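Local coordinates for acyl-homoserine-lactone synthase (Mesorhizobium sp. ORS 3359, PDB 6WNS), which catalyses formation of acyl-homoserine lactone quorum-sensing signals from a coenzyme A-linked acyl donor and, as is usual in its family, S-adenosylmethionine, at residues F101-T104 and R105-V108. Numbering follows the deposited sequence.
Sequences FEWT and RFFV
The guanidinium group of Arg105, whose aliphatic stem slants across the Thr104 side chain, is gripped by two acids: NH1 forms a salt bridge to Glu46 OE1 and NH2 one to Asp48 OD2, while Tyr30 adds a cation-pi contact. Thr104 sends its own polar end to strand 69-75, where OG1 is hydrogen-bonded to Arg72 NE. Between the two neighbours the side-chain contact is modest, Arg105 CG passing Thr104 CB at 4.0 Å.

Arg105 adopts a left-handed backbone conformation, and strand 100-108 bends there: the axes of segments 101-104 and 105-108 diverge by 41°. The usual alternation of side chains is thereby offset, so that Trp103 and Phe106, three residues apart, project from the same side of the chain and meet flank to flank. Each carries its CG anti to the backbone N (chi1 -176° and 171°), which sets the two aromatic groups next to each other. The indole offers its edge: CZ2 lies 3.6 Å from Phe106 CD1, and NE1 comes within 3.7 Å of Phe106 CB. The planes are nearly perpendicular, with 5.8 Å between the centroids of the indole six-membered ring and the phenyl ring. Helix 121-135 packs against both, through Leu126 and Leu129 on Trp103 and Val125 on Phe106.

This irregularity is consistent with the bulged central strand of acetyltransferase-like folds. It separates the two kinds of side chain, directing the charged arginine to the carboxylates of Glu46 and Asp48 and both aromatics to the helix-covered side, where the indole NE1 is buried against hydrocarbon without a polar partner in the model.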
ATOM      1  N   PHE A 101      -5.636  -8.505   3.900  1.00 59.67           N
ATOM      2  CA  PHE A 101      -5.899  -7.491   2.843  1.00 55.34           C
ATOM      3  C   PHE A 101      -4.656  -7.409   1.983  1.00 57.96           C
ATOM      4  O   PHE A 101      -3.556  -7.728   2.464  1.00 60.75           O
ATOM      5  CB  PHE A 101      -6.272  -6.119   3.413  1.00 56.65           C
ATOM      6  CG  PHE A 101      -7.736  -5.961   3.782  1.00 59.51           C
ATOM      7  CD1 PHE A 101      -8.500  -4.911   3.274  1.00 61.60           C
ATOM      8  CD2 PHE A 101      -8.372  -6.914   4.563  1.00 61.35           C
ATOM      9  CE1 PHE A 101      -9.831  -4.769   3.640  1.00 57.29           C
ATOM     10  CE2 PHE A 101      -9.698  -6.764   4.947  1.00 61.31           C
ATOM     11  CZ  PHE A 101     -10.417  -5.690   4.484  1.00 61.37           C
ATOM     12  N   GLU A 102      -4.834  -7.073   0.721  1.00 54.52           N
ATOM     13  CA  GLU A 102      -3.675  -6.954  -0.197  1.00 52.73           C
ATOM     14  C   GLU A 102      -3.289  -5.483  -0.222  1.00 50.54           C
ATOM     15  O   GLU A 102      -4.179  -4.666  -0.439  1.00 48.57           O
ATOM     16  CB  GLU A 102      -3.991  -7.504  -1.574  1.00 51.53           C
ATOM     17  CG  GLU A 102      -2.829  -7.251  -2.504  1.00 49.96           C
ATOM     18  CD  GLU A 102      -3.106  -7.388  -3.972  1.00 46.09           C
ATOM     19  OE1 GLU A 102      -4.039  -6.720  -4.443  1.00 44.77           O
ATOM     20  OE2 GLU A 102      -2.358  -8.200  -4.649  1.00 50.42           O
ATOM     21  N   TRP A 103      -1.992  -5.223  -0.060  1.00 51.03           N
ATOM     22  CA  TRP A 103      -1.288  -3.930  -0.236  1.00 51.58           C
ATOM     23  C   TRP A 103      -0.912  -3.731  -1.705  1.00 49.31           C
ATOM     24  O   TRP A 103      -0.213  -4.619  -2.275  1.00 50.86           O
ATOM     25  CB  TRP A 103      -0.050  -3.934   0.644  1.00 52.45           C
ATOM     26  CG  TRP A 103       0.764  -2.685   0.707  1.00 52.89           C
ATOM     27  CD1 TRP A 103       0.409  -1.406   0.402  1.00 51.88           C
ATOM     28  CD2 TRP A 103       2.097  -2.615   1.242  1.00 54.71           C
ATOM     29  NE1 TRP A 103       1.448  -0.551   0.701  1.00 51.43           N
ATOM     30  CE2 TRP A 103       2.476  -1.258   1.240  1.00 51.81           C
ATOM     31  CE3 TRP A 103       2.973  -3.561   1.809  1.00 57.53           C
ATOM     32  CZ2 TRP A 103       3.724  -0.842   1.679  1.00 56.20           C
ATOM     33  CZ3 TRP A 103       4.210  -3.157   2.236  1.00 58.37           C
ATOM     34  CH2 TRP A 103       4.580  -1.809   2.181  1.00 59.61           C
ATOM     35  N   THR A 104      -1.356  -2.603  -2.282  1.00 47.99           N
ATOM     36  CA  THR A 104      -0.892  -2.156  -3.609  1.00 48.47           C
ATOM     37  C   THR A 104      -0.591  -0.652  -3.512  1.00 48.23           C
ATOM     38  O   THR A 104      -1.053   0.022  -2.557  1.00 43.28           O
ATOM     39  CB  THR A 104      -1.939  -2.527  -4.675  1.00 44.71           C
ATOM     40  OG1 THR A 104      -3.238  -2.099  -4.241  1.00 41.54           O
ATOM     41  CG2 THR A 104      -1.997  -4.014  -4.962  1.00 45.56           C
ATOM     42  N   ARG A 105       0.050  -0.119  -4.542  1.00 47.19           N
ATOM     43  CA  ARG A 105       0.135   1.347  -4.766  1.00 44.26           C
ATOM     44  C   ARG A 105       0.787   2.048  -3.574  1.00 47.12           C
ATOM     45  O   ARG A 105       0.260   3.029  -3.115  1.00 46.95           O
ATOM     46  CB  ARG A 105      -1.253   1.829  -5.157  1.00 39.79           C
ATOM     47  CG  ARG A 105      -1.769   1.082  -6.378  1.00 41.14           C
ATOM     48  CD  ARG A 105      -0.838   0.840  -7.572  1.00 43.14           C
ATOM     49  NE  ARG A 105      -1.626   0.413  -8.738  1.00 41.32           N
ATOM     50  CZ  ARG A 105      -2.126   1.269  -9.623  1.00 42.29           C
ATOM     51  NH1 ARG A 105      -1.639   2.497  -9.686  1.00 43.81           N
ATOM     52  NH2 ARG A 105      -2.880   0.830 -10.610  1.00 38.77           N
ATOM     53  N   PHE A 106       1.921   1.539  -3.103  1.00 45.09           N
ATOM     54  CA  PHE A 106       2.745   2.269  -2.129  1.00 47.98           C
ATOM     55  C   PHE A 106       3.471   3.371  -2.875  1.00 49.19           C
ATOM     56  O   PHE A 106       4.079   3.067  -3.908  1.00 51.19           O
ATOM     57  CB  PHE A 106       3.776   1.367  -1.473  1.00 51.77           C
ATOM     58  CG  PHE A 106       4.777   2.117  -0.642  1.00 55.14           C
ATOM     59  CD1 PHE A 106       4.457   2.543   0.640  1.00 60.25           C
ATOM     60  CD2 PHE A 106       6.033   2.405  -1.156  1.00 60.59           C
ATOM     61  CE1 PHE A 106       5.418   3.181   1.420  1.00 61.55           C
ATOM     62  CE2 PHE A 106       6.976   3.072  -0.389  1.00 64.53           C
ATOM     63  CZ  PHE A 106       6.666   3.439   0.903  1.00 68.05           C
ATOM     64  N   PHE A 107       3.318   4.605  -2.463  1.00 49.95           N
ATOM     65  CA  PHE A 107       4.154   5.686  -3.037  1.00 51.44           C
ATOM     66  C   PHE A 107       4.473   6.727  -1.968  1.00 53.34           C
ATOM     67  O   PHE A 107       3.676   6.969  -1.028  1.00 51.26           O
ATOM     68  CB  PHE A 107       3.422   6.343  -4.207  1.00 50.93           C
ATOM     69  CG  PHE A 107       2.190   7.073  -3.760  1.00 50.85           C
ATOM     70  CD1 PHE A 107       1.035   6.388  -3.421  1.00 54.48           C
ATOM     71  CD2 PHE A 107       2.215   8.444  -3.589  1.00 54.42           C
ATOM     72  CE1 PHE A 107      -0.084   7.068  -2.975  1.00 53.12           C
ATOM     73  CE2 PHE A 107       1.073   9.126  -3.201  1.00 52.76           C
ATOM     74  CZ  PHE A 107      -0.071   8.444  -2.902  1.00 51.97           C
ATOM     75  N   VAL A 108       5.586   7.382  -2.214  1.00 54.39           N
ATOM     76  CA  VAL A 108       6.033   8.592  -1.515  1.00 58.00           C
ATOM     77  C   VAL A 108       6.343   9.642  -2.573  1.00 62.65           C
ATOM     78  O   VAL A 108       7.141   9.385  -3.580  1.00 60.57           O
ATOM     79  CB  VAL A 108       7.279   8.272  -0.660  1.00 61.76           C
ATOM     80  CG1 VAL A 108       7.708   9.465   0.165  1.00 66.81           C
ATOM     81  CG2 VAL A 108       7.046   7.042   0.210  1.00 60.75           C
TER